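Local coordinates for Mll3558 protein (Mesorhizobium loti, PDB 3RD6) that is of unknown function but belongs to the AHA1 family and has the helix-grip fold of Bet v 1-like proteins, at residues D21-A26 against T114-T119; A31-W36 against F48-R53; Q96-S101 against K132-G137. One frame throughout, in Å; residues are numbered along the deposited sequence.

All three contacts bring helices against one seven-stranded antiparallel sheet. Contact 1 sets helix 20-28 against strand 113-125, contact 2 sets helix 30-36 against the edge strand 47-50, and contact 3 sets the start of helix 131-148 against strand 96-110. Contacts 1 and 2 have centres about 15 Å apart and touch, and their helices follow one another in the chain; contact 2 is nested within the loop that contact 1 closes and ends before contact 3 opens. Contact 3 lies across the chain's centre, about 22 Å from contact 1 and 20 Å from contact 2, centre to centre. The segments of contacts 1 and 3 alternate along the chain, interlocking its early and late parts in a single domain.

Contact 1 (D21-A26 against T114-T119); sequences DRVFHA and TRLTYT
Val-23 offers its two methyls to two residues of the strand, Thr-114 and Leu-116. Its CG1 lies anti to the backbone N (chi1 -175°) and meets Leu-116 CD1 at 4.1 Å, while CG2, on the other branch, reaches the methyl side of Thr-114 and stands 4.0 Å from Thr-114 CB. In both pairs the side chains run at a slant to each other, and what meets is methyl against methyl. Thr-114 takes part through CG2: with OG1 anti to its own N (chi1 -176°), the methyl occupies the place between N and the carbonyl carbon and is presented to Val-23. A beta-branched residue suits both positions, giving a compact apolar surface close to the backbone where the CA atoms of Val-23 and Thr-114 are only 7.5 Å apart. Thr-114 and Leu-116 share one face of the strand because side chains alternate along it. Leu-116, longer, also packs on Leu-107 of the adjoining strand and Leu-142 of helix 131-148, while Val-23 touches Leu-149, the last modelled residue. A curved antiparallel sheet gripping a long C-terminal helix, with two short helices between its first and second strands, is the helix-grip fold.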
loop_
_atom_site.group_PDB
_atom_site.type_symbol
_atom_site.label_atom_id
_atom_site.label_comp_id
_atom_site.label_asym_id
_atom_site.label_seq_id
_atom_site.Cartn_x
_atom_site.Cartn_y
_atom_site.Cartn_z
ATOM N N ASP A 21 -18.836 10.441 12.690
ATOM C CA ASP A 21 -19.579 9.181 12.644
ATOM C C ASP A 21 -20.283 8.993 11.304
ATOM O O ASP A 21 -20.300 7.902 10.746
ATOM C CB ASP A 21 -20.605 9.141 13.778
ATOM C CG ASP A 21 -20.215 8.181 14.883
ATOM O OD1 ASP A 21 -20.337 6.954 14.674
ATOM O OD2 ASP A 21 -19.781 8.650 15.959
ATOM N N ARG A 22 -20.846 10.078 10.791
ATOM C CA ARG A 22 -21.562 10.044 9.530
ATOM C C ARG A 22 -20.642 9.798 8.337
ATOM O O ARG A 22 -20.888 8.880 7.547
ATOM C CB ARG A 22 -22.342 11.341 9.343
ATOM N N VAL A 23 -19.589 10.606 8.205
ATOM C CA VAL A 23 -18.656 10.446 7.085
ATOM C C VAL A 23 -17.869 9.136 7.148
ATOM O O VAL A 23 -17.607 8.507 6.126
ATOM C CB VAL A 23 -17.675 11.622 7.001
ATOM C CG1 VAL A 23 -16.808 11.515 5.768
ATOM C CG2 VAL A 23 -18.443 12.914 7.013
ATOM N N PHE A 24 -17.494 8.715 8.348
ATOM C CA PHE A 24 -16.775 7.459 8.485
ATOM C C PHE A 24 -17.689 6.412 7.901
ATOM O O PHE A 24 -17.310 5.679 7.004
ATOM C CB PHE A 24 -16.524 7.121 9.952
ATOM C CG PHE A 24 -15.774 5.826 10.158
ATOM C CD1 PHE A 24 -14.404 5.756 9.912
ATOM C CD2 PHE A 24 -16.431 4.686 10.609
ATOM C CE1 PHE A 24 -13.705 4.573 10.119
ATOM C CE2 PHE A 24 -15.735 3.499 10.818
ATOM C CZ PHE A 24 -14.369 3.443 10.573
ATOM N N HIS A 25 -18.909 6.370 8.416
ATOM C CA HIS A 25 -19.920 5.423 7.973
ATOM C C HIS A 25 -19.944 5.283 6.460
ATOM O O HIS A 25 -19.961 4.175 5.929
ATOM C CB HIS A 25 -21.302 5.874 8.457
ATOM C CG HIS A 25 -22.392 4.899 8.152
ATOM N ND1 HIS A 25 -22.500 3.679 8.787
ATOM C CD2 HIS A 25 -23.396 4.938 7.244
ATOM C CE1 HIS A 25 -23.518 3.009 8.279
ATOM N NE2 HIS A 25 -24.078 3.752 7.339
ATOM N N ALA A 26 -19.941 6.416 5.766
ATOM C CA ALA A 26 -19.981 6.421 4.300
ATOM C C ALA A 26 -18.823 5.648 3.660
ATOM O O ALA A 26 -18.836 5.376 2.455
ATOM C CB ALA A 26 -19.994 7.862 3.787
ATOM N N THR A 114 -16.850 17.881 9.765
ATOM C CA THR A 114 -15.802 16.883 9.635
ATOM C C THR A 114 -14.695 17.273 8.647
ATOM O O THR A 114 -14.969 17.687 7.515
ATOM C CB THR A 114 -16.402 15.543 9.209
ATOM O OG1 THR A 114 -15.374 14.549 9.183
ATOM C CG2 THR A 114 -17.020 15.659 7.838
ATOM N N ARG A 115 -13.445 17.147 9.089
ATOM C CA ARG A 115 -12.299 17.474 8.246
ATOM C C ARG A 115 -11.769 16.192 7.615
ATOM O O ARG A 115 -11.325 15.280 8.320
ATOM C CB ARG A 115 -11.198 18.138 9.076
ATOM C CG ARG A 115 -10.038 18.692 8.257
ATOM C CD ARG A 115 -10.478 19.838 7.374
ATOM N NE ARG A 115 -9.398 20.315 6.515
ATOM C CZ ARG A 115 -8.211 20.732 6.949
ATOM N NH1 ARG A 115 -7.931 20.733 8.245
ATOM N NH2 ARG A 115 -7.299 21.147 6.080
ATOM N N LEU A 116 -11.817 16.122 6.287
ATOM C CA LEU A 116 -11.352 14.930 5.588
ATOM C C LEU A 116 -10.155 15.186 4.714
ATOM O O LEU A 116 -10.247 15.867 3.701
ATOM C CB LEU A 116 -12.473 14.326 4.735
ATOM C CG LEU A 116 -12.128 13.128 3.839
ATOM C CD1 LEU A 116 -13.333 12.228 3.705
ATOM C CD2 LEU A 116 -11.677 13.605 2.475
ATOM N N THR A 117 -9.021 14.639 5.129
ATOM C CA THR A 117 -7.798 14.762 4.357
ATOM C C THR A 117 -7.529 13.377 3.773
ATOM O O THR A 117 -7.271 12.412 4.500
ATOM C CB THR A 117 -6.616 15.264 5.232
ATOM O OG1 THR A 117 -5.399 15.171 4.487
ATOM C CG2 THR A 117 -6.503 14.461 6.504
ATOM N N TYR A 118 -7.637 13.298 2.450
ATOM C CA TYR A 118 -7.449 12.066 1.695
ATOM C C TYR A 118 -6.069 12.116 1.025
ATOM O O TYR A 118 -5.844 12.905 0.125
ATOM C CB TYR A 118 -8.573 11.974 0.656
ATOM C CG TYR A 118 -8.737 10.659 -0.078
ATOM C CD1 TYR A 118 -9.791 9.791 0.232
ATOM C CD2 TYR A 118 -7.892 10.318 -1.134
ATOM C CE1 TYR A 118 -10.010 8.616 -0.496
ATOM C CE2 TYR A 118 -8.096 9.135 -1.874
ATOM C CZ TYR A 118 -9.163 8.289 -1.543
ATOM O OH TYR A 118 -9.348 7.129 -2.260
ATOM N N THR A 119 -5.146 11.273 1.477
ATOM C CA THR A 119 -3.790 11.231 0.928
ATOM C C THR A 119 -3.496 9.954 0.150
ATOM O O THR A 119 -3.776 8.850 0.622
ATOM C CB THR A 119 -2.734 11.338 2.048
ATOM O OG1 THR A 119 -2.996 12.493 2.848
ATOM C CG2 THR A 119 -1.331 11.440 1.444
#

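Contact 2 (A31-W36 against F48-R53); sequences ATVRRW and FSFDFR
Val-33 reaches two phenylalanines at once, CG1 meeting Phe-48 CZ at 4.2 Å and CG2 meeting Phe-50 CZ at 4.1 Å. It crosses both side chains at about a right angle, its forked end touching the far atom of each ring. Arg-34 engages Phe-48 along its aliphatic part: CG lies 3.5 Å from Phe-48 CD2, and the two side chains run past one another in opposite directions. A bend at chi3 (55°) turns the guanidinium so that one face meets Phe-48 CB, Arg-34 NH1 being 3.9 Å from it. The guanidinium and ring planes are 70° apart, so the two groups do not stack. Arginine suits this partly exposed margin, lending methylenes to the ring while its charged end lies by Phe-48 CB. The helix and strand segments run at 137° to each other, their axes 10.5 Å apart, as one of the two short helices between the first and second strands of a helix-grip fold meets the sheet edge. Phe-48 and Phe-50 face the helix from alternate positions; Ser-49 between them turns away and pairs through its backbone with Val-59. Lys-30 NZ bonds to Phe-48 O, joining helix to strand, whereas Trp-36 NE1 bonds to Ala-26 O of the preceding helix.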
loop_
_atom_site.group_PDB
_atom_site.type_symbol
_atom_site.label_atom_id
_atom_site.label_comp_id
_atom_site.label_asym_id
_atom_site.label_seq_id
_atom_site.Cartn_x
_atom_site.Cartn_y
_atom_site.Cartn_z
ATOM N N ALA A 31 -23.210 -0.856 1.562
ATOM C CA ALA A 31 -24.316 -0.256 0.812
ATOM C C ALA A 31 -24.061 1.219 0.470
ATOM O O ALA A 31 -24.096 1.613 -0.703
ATOM C CB ALA A 31 -25.607 -0.390 1.600
ATOM N N THR A 32 -23.814 2.033 1.494
ATOM C CA THR A 32 -23.554 3.441 1.264
ATOM C C THR A 32 -22.416 3.583 0.257
ATOM O O THR A 32 -22.537 4.297 -0.743
ATOM C CB THR A 32 -23.165 4.171 2.560
ATOM O OG1 THR A 32 -24.274 4.176 3.452
ATOM C CG2 THR A 32 -22.766 5.612 2.262
ATOM N N VAL A 33 -21.311 2.892 0.521
ATOM C CA VAL A 33 -20.154 2.961 -0.357
ATOM C C VAL A 33 -20.548 2.748 -1.811
ATOM O O VAL A 33 -20.155 3.526 -2.681
ATOM C CB VAL A 33 -19.072 1.915 0.047
ATOM C CG1 VAL A 33 -17.882 1.991 -0.876
ATOM C CG2 VAL A 33 -18.626 2.155 1.459
ATOM N N ARG A 34 -21.343 1.714 -2.065
ATOM C CA ARG A 34 -21.760 1.384 -3.432
ATOM C C ARG A 34 -22.591 2.438 -4.137
ATOM O O ARG A 34 -23.024 2.217 -5.257
ATOM C CB ARG A 34 -22.537 0.061 -3.468
ATOM C CG ARG A 34 -21.710 -1.173 -3.120
ATOM C CD ARG A 34 -22.352 -2.444 -3.690
ATOM N NE ARG A 34 -22.576 -2.326 -5.128
ATOM C CZ ARG A 34 -22.629 -3.352 -5.969
ATOM N NH1 ARG A 34 -22.472 -4.597 -5.528
ATOM N NH2 ARG A 34 -22.828 -3.128 -7.261
ATOM N N ARG A 35 -22.821 3.578 -3.498
ATOM C CA ARG A 35 -23.625 4.612 -4.130
ATOM C C ARG A 35 -22.848 5.852 -4.558
ATOM O O ARG A 35 -23.240 6.526 -5.508
ATOM C CB ARG A 35 -24.806 4.981 -3.228
ATOM C CG ARG A 35 -25.702 3.778 -2.905
ATOM C CD ARG A 35 -27.036 4.190 -2.292
ATOM N NE ARG A 35 -26.879 4.854 -0.998
ATOM C CZ ARG A 35 -26.949 4.244 0.182
ATOM N NH1 ARG A 35 -27.181 2.941 0.253
ATOM N NH2 ARG A 35 -26.790 4.937 1.300
ATOM N N TRP A 36 -21.745 6.164 -3.882
ATOM C CA TRP A 36 -20.957 7.328 -4.289
ATOM C C TRP A 36 -19.682 6.991 -5.071
ATOM O O TRP A 36 -19.233 7.797 -5.878
ATOM C CB TRP A 36 -20.613 8.238 -3.092
ATOM C CG TRP A 36 -19.960 7.587 -1.903
ATOM C CD1 TRP A 36 -20.571 6.824 -0.949
ATOM C CD2 TRP A 36 -18.591 7.719 -1.492
ATOM N NE1 TRP A 36 -19.669 6.478 0.035
ATOM C CE2 TRP A 36 -18.446 7.007 -0.278
ATOM C CE3 TRP A 36 -17.471 8.361 -2.035
ATOM C CZ2 TRP A 36 -17.228 6.934 0.408
ATOM C CZ3 TRP A 36 -16.256 8.287 -1.352
ATOM C CH2 TRP A 36 -16.146 7.574 -0.148
ATOM N N PHE A 48 -18.064 -6.499 -6.948
ATOM C CA PHE A 48 -17.665 -5.625 -5.863
ATOM C C PHE A 48 -17.682 -6.354 -4.534
ATOM O O PHE A 48 -18.722 -6.493 -3.897
ATOM C CB PHE A 48 -18.568 -4.386 -5.781
ATOM C CG PHE A 48 -18.065 -3.343 -4.820
ATOM C CD1 PHE A 48 -16.844 -2.712 -5.046
ATOM C CD2 PHE A 48 -18.766 -3.043 -3.659
ATOM C CE1 PHE A 48 -16.320 -1.807 -4.123
ATOM C CE2 PHE A 48 -18.251 -2.137 -2.728
ATOM C CZ PHE A 48 -17.025 -1.520 -2.963
ATOM N N SER A 49 -16.510 -6.831 -4.132
ATOM C CA SER A 49 -16.335 -7.529 -2.867
ATOM C C SER A 49 -15.796 -6.480 -1.917
ATOM O O SER A 49 -14.793 -5.839 -2.195
ATOM C CB SER A 49 -15.317 -8.653 -3.020
ATOM O OG SER A 49 -15.655 -9.511 -4.104
ATOM N N PHE A 50 -16.481 -6.283 -0.805
ATOM C CA PHE A 50 -16.047 -5.291 0.168
ATOM C C PHE A 50 -16.067 -5.935 1.553
ATOM O O PHE A 50 -17.132 -6.250 2.080
ATOM C CB PHE A 50 -17.005 -4.097 0.133
ATOM C CG PHE A 50 -16.552 -2.908 0.933
ATOM C CD1 PHE A 50 -15.552 -2.082 0.460
ATOM C CD2 PHE A 50 -17.174 -2.580 2.134
ATOM C CE1 PHE A 50 -15.180 -0.945 1.162
ATOM C CE2 PHE A 50 -16.808 -1.448 2.839
ATOM C CZ PHE A 50 -15.809 -0.630 2.347
ATOM N N ASP A 51 -14.888 -6.150 2.125
ATOM C CA ASP A 51 -14.785 -6.741 3.448
ATOM C C ASP A 51 -14.055 -5.742 4.329
ATOM O O ASP A 51 -12.825 -5.760 4.422
ATOM C CB ASP A 51 -14.022 -8.067 3.379
ATOM C CG ASP A 51 -13.836 -8.709 4.750
ATOM O OD1 ASP A 51 -14.317 -8.127 5.762
ATOM O OD2 ASP A 51 -13.202 -9.793 4.805
ATOM N N PHE A 52 -14.824 -4.877 4.987
ATOM C CA PHE A 52 -14.260 -3.827 5.832
ATOM C C PHE A 52 -13.680 -4.256 7.174
ATOM O O PHE A 52 -14.372 -4.244 8.182
ATOM C CB PHE A 52 -15.298 -2.729 6.055
ATOM C CG PHE A 52 -14.704 -1.443 6.517
ATOM C CD1 PHE A 52 -13.920 -0.673 5.650
ATOM C CD2 PHE A 52 -14.888 -1.010 7.833
ATOM C CE1 PHE A 52 -13.322 0.504 6.090
ATOM C CE2 PHE A 52 -14.294 0.168 8.288
ATOM C CZ PHE A 52 -13.509 0.928 7.414
ATOM N N ARG A 53 -12.394 -4.615 7.168
ATOM C CA ARG A 53 -11.649 -5.038 8.364
ATOM C C ARG A 53 -10.157 -5.049 8.032
ATOM O O ARG A 53 -9.787 -5.181 6.868
ATOM C CB ARG A 53 -12.068 -6.437 8.797
ATOM C CG ARG A 53 -11.654 -7.525 7.840
ATOM C CD ARG A 53 -12.156 -8.889 8.292
ATOM N NE ARG A 53 -11.919 -9.915 7.281
ATOM C CZ ARG A 53 -10.761 -10.540 7.099
ATOM N NH1 ARG A 53 -9.718 -10.261 7.876
ATOM N NH2 ARG A 53 -10.634 -11.419 6.107
#

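Contact 3 (Q96-S101 against K132-G137); sequences QPMSAS and KGREEG
Arg-134 reaches across to Ser-99 and Met-98 with its NH2, although no sound hydrogen bond is established there. Ser-99 OG lies 2.7 Å from Arg-134 NH2, but the N-H does not point well at the oxygen, so this short approach is doubtful and should carry no weight. Met-98 CE stands 3.7 Å from the same Arg-134 NH2, and both groups come at a slant to the guanidinium plane. NH1 has a hydrogen-bond partner outside the two segments. The CA atoms of Ser-99 and Arg-134 are 10.5 Å apart, so a long side chain is needed to span the gap. Arg-134 supplies it with CG anti to the backbone N (chi1 -160°), an extended middle, and a turn at chi3 (-60°) that swings its head towards the strand.

Met-98 and Ser-99 form a classic beta bulge opposite Met-91. The bulge breaks the usual alternation, so two successive side chains start towards the helix, whereas Ala-100 points away. Here the opening turns of the C-terminal helix of the helix-grip fold lie over the sheet. Serine suits its place because a small side chain lets the guanidinium come close to the strand; methionine is flexible enough to bend its methyl round to the guanidinium.

Arg-134 also packs on Tyr-89, Met-91, Glu-120 and Phe-124 of the flanking strands. Cutting this side chain back to an alanine is likely to open a gap between helix and bulge, with the packing against Met-98 CE and Ser-99 lost and the partner of NH1 deprived of its hydrogen bond. On the strand, Pro-97 and Ala-100 pack on Asp-78 and Gln-77, respectively, of the second subunit.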
loop_
_atom_site.group_PDB
_atom_site.type_symbol
_atom_site.label_atom_id
_atom_site.label_comp_id
_atom_site.label_asym_id
_atom_site.label_seq_id
_atom_site.Cartn_x
_atom_site.Cartn_y
_atom_site.Cartn_z
ATOM N N GLN A 96 -2.779 -5.077 -18.451
ATOM C CA GLN A 96 -1.730 -4.104 -18.149
ATOM C C GLN A 96 -1.939 -3.487 -16.780
ATOM O O GLN A 96 -2.919 -2.785 -16.561
ATOM C CB GLN A 96 -1.709 -2.970 -19.187
ATOM C CG GLN A 96 -1.721 -3.440 -20.638
ATOM C CD GLN A 96 -0.422 -4.094 -21.084
ATOM O OE1 GLN A 96 -0.423 -4.993 -21.925
ATOM N NE2 GLN A 96 0.692 -3.634 -20.534
ATOM N N PRO A 97 -1.039 -3.772 -15.823
ATOM C CA PRO A 97 -1.135 -3.219 -14.464
ATOM C C PRO A 97 -0.614 -1.792 -14.462
ATOM O O PRO A 97 0.579 -1.562 -14.628
ATOM C CB PRO A 97 -0.269 -4.169 -13.646
ATOM C CG PRO A 97 0.773 -4.578 -14.617
ATOM C CD PRO A 97 -0.019 -4.834 -15.877
ATOM N N MET A 98 -1.519 -0.840 -14.277
ATOM C CA MET A 98 -1.149 0.557 -14.300
ATOM C C MET A 98 -0.574 1.180 -13.031
ATOM O O MET A 98 0.119 2.195 -13.116
ATOM C CB MET A 98 -2.323 1.410 -14.809
ATOM C CG MET A 98 -3.692 1.038 -14.298
ATOM S SD MET A 98 -4.993 1.914 -15.212
ATOM C CE MET A 98 -4.868 3.507 -14.557
ATOM N N SER A 99 -0.817 0.589 -11.860
ATOM C CA SER A 99 -0.284 1.170 -10.627
ATOM C C SER A 99 -0.642 0.465 -9.335
ATOM O O SER A 99 -1.559 -0.338 -9.291
ATOM C CB SER A 99 -0.778 2.592 -10.501
ATOM O OG SER A 99 -2.167 2.574 -10.205
ATOM N N ALA A 100 0.091 0.819 -8.277
ATOM C CA ALA A 100 -0.115 0.313 -6.915
ATOM C C ALA A 100 0.091 1.512 -6.014
ATOM O O ALA A 100 0.989 2.308 -6.234
ATOM C CB ALA A 100 0.886 -0.769 -6.571
ATOM N N SER A 101 -0.749 1.667 -5.012
ATOM C CA SER A 101 -0.602 2.799 -4.127
ATOM C C SER A 101 -1.128 2.531 -2.732
ATOM O O SER A 101 -1.667 1.473 -2.436
ATOM C CB SER A 101 -1.271 4.052 -4.732
ATOM O OG SER A 101 -2.325 3.737 -5.596
ATOM N N LYS A 132 -2.139 12.347 -12.278
ATOM C CA LYS A 132 -2.967 13.500 -12.596
ATOM C C LYS A 132 -4.425 13.095 -12.737
ATOM O O LYS A 132 -5.301 13.645 -12.042
ATOM C CB LYS A 132 -2.464 14.147 -13.886
ATOM C CG LYS A 132 -1.007 14.636 -13.813
ATOM C CD LYS A 132 -0.049 13.542 -13.326
ATOM C CE LYS A 132 1.410 13.990 -13.329
ATOM N NZ LYS A 132 1.630 15.269 -12.601
ATOM N N GLY A 133 -4.673 12.128 -13.626
ATOM C CA GLY A 133 -6.021 11.631 -13.848
ATOM C C GLY A 133 -6.666 10.984 -12.626
ATOM O O GLY A 133 -7.888 11.061 -12.445
ATOM N N ARG A 134 -5.851 10.354 -11.780
ATOM C CA ARG A 134 -6.356 9.699 -10.587
ATOM C C ARG A 134 -6.745 10.712 -9.517
ATOM O O ARG A 134 -7.752 10.521 -8.831
ATOM C CB ARG A 134 -5.333 8.710 -10.021
ATOM C CG ARG A 134 -5.964 7.666 -9.108
ATOM C CD ARG A 134 -4.936 6.748 -8.456
ATOM N NE ARG A 134 -4.135 5.989 -9.413
ATOM C CZ ARG A 134 -4.633 5.185 -10.345
ATOM N NH1 ARG A 134 -5.937 5.032 -10.455
ATOM N NH2 ARG A 134 -3.823 4.534 -11.166
ATOM N N GLU A 135 -5.984 11.792 -9.359
ATOM C CA GLU A 135 -6.374 12.777 -8.353
ATOM C C GLU A 135 -7.661 13.458 -8.815
ATOM O O GLU A 135 -8.522 13.786 -7.999
ATOM C CB GLU A 135 -5.310 13.851 -8.151
ATOM C CG GLU A 135 -5.658 14.762 -6.973
ATOM C CD GLU A 135 -4.897 16.077 -6.974
ATOM O OE1 GLU A 135 -3.681 16.085 -7.303
ATOM O OE2 GLU A 135 -5.528 17.106 -6.628
ATOM N N GLU A 136 -7.778 13.665 -10.127
ATOM C CA GLU A 136 -8.946 14.306 -10.709
ATOM C C GLU A 136 -10.204 13.534 -10.338
ATOM O O GLU A 136 -11.196 14.119 -9.904
ATOM C CB GLU A 136 -8.794 14.363 -12.227
ATOM C CG GLU A 136 -9.744 15.333 -12.928
ATOM C CD GLU A 136 -9.452 15.463 -14.416
ATOM O OE1 GLU A 136 -8.301 15.791 -14.779
ATOM O OE2 GLU A 136 -10.381 15.241 -15.220
ATOM N N GLY A 137 -10.154 12.215 -10.504
ATOM C CA GLY A 137 -11.298 11.380 -10.192
ATOM C C GLY A 137 -11.647 11.335 -8.716
ATOM O O GLY A 137 -12.824 11.437 -8.348
#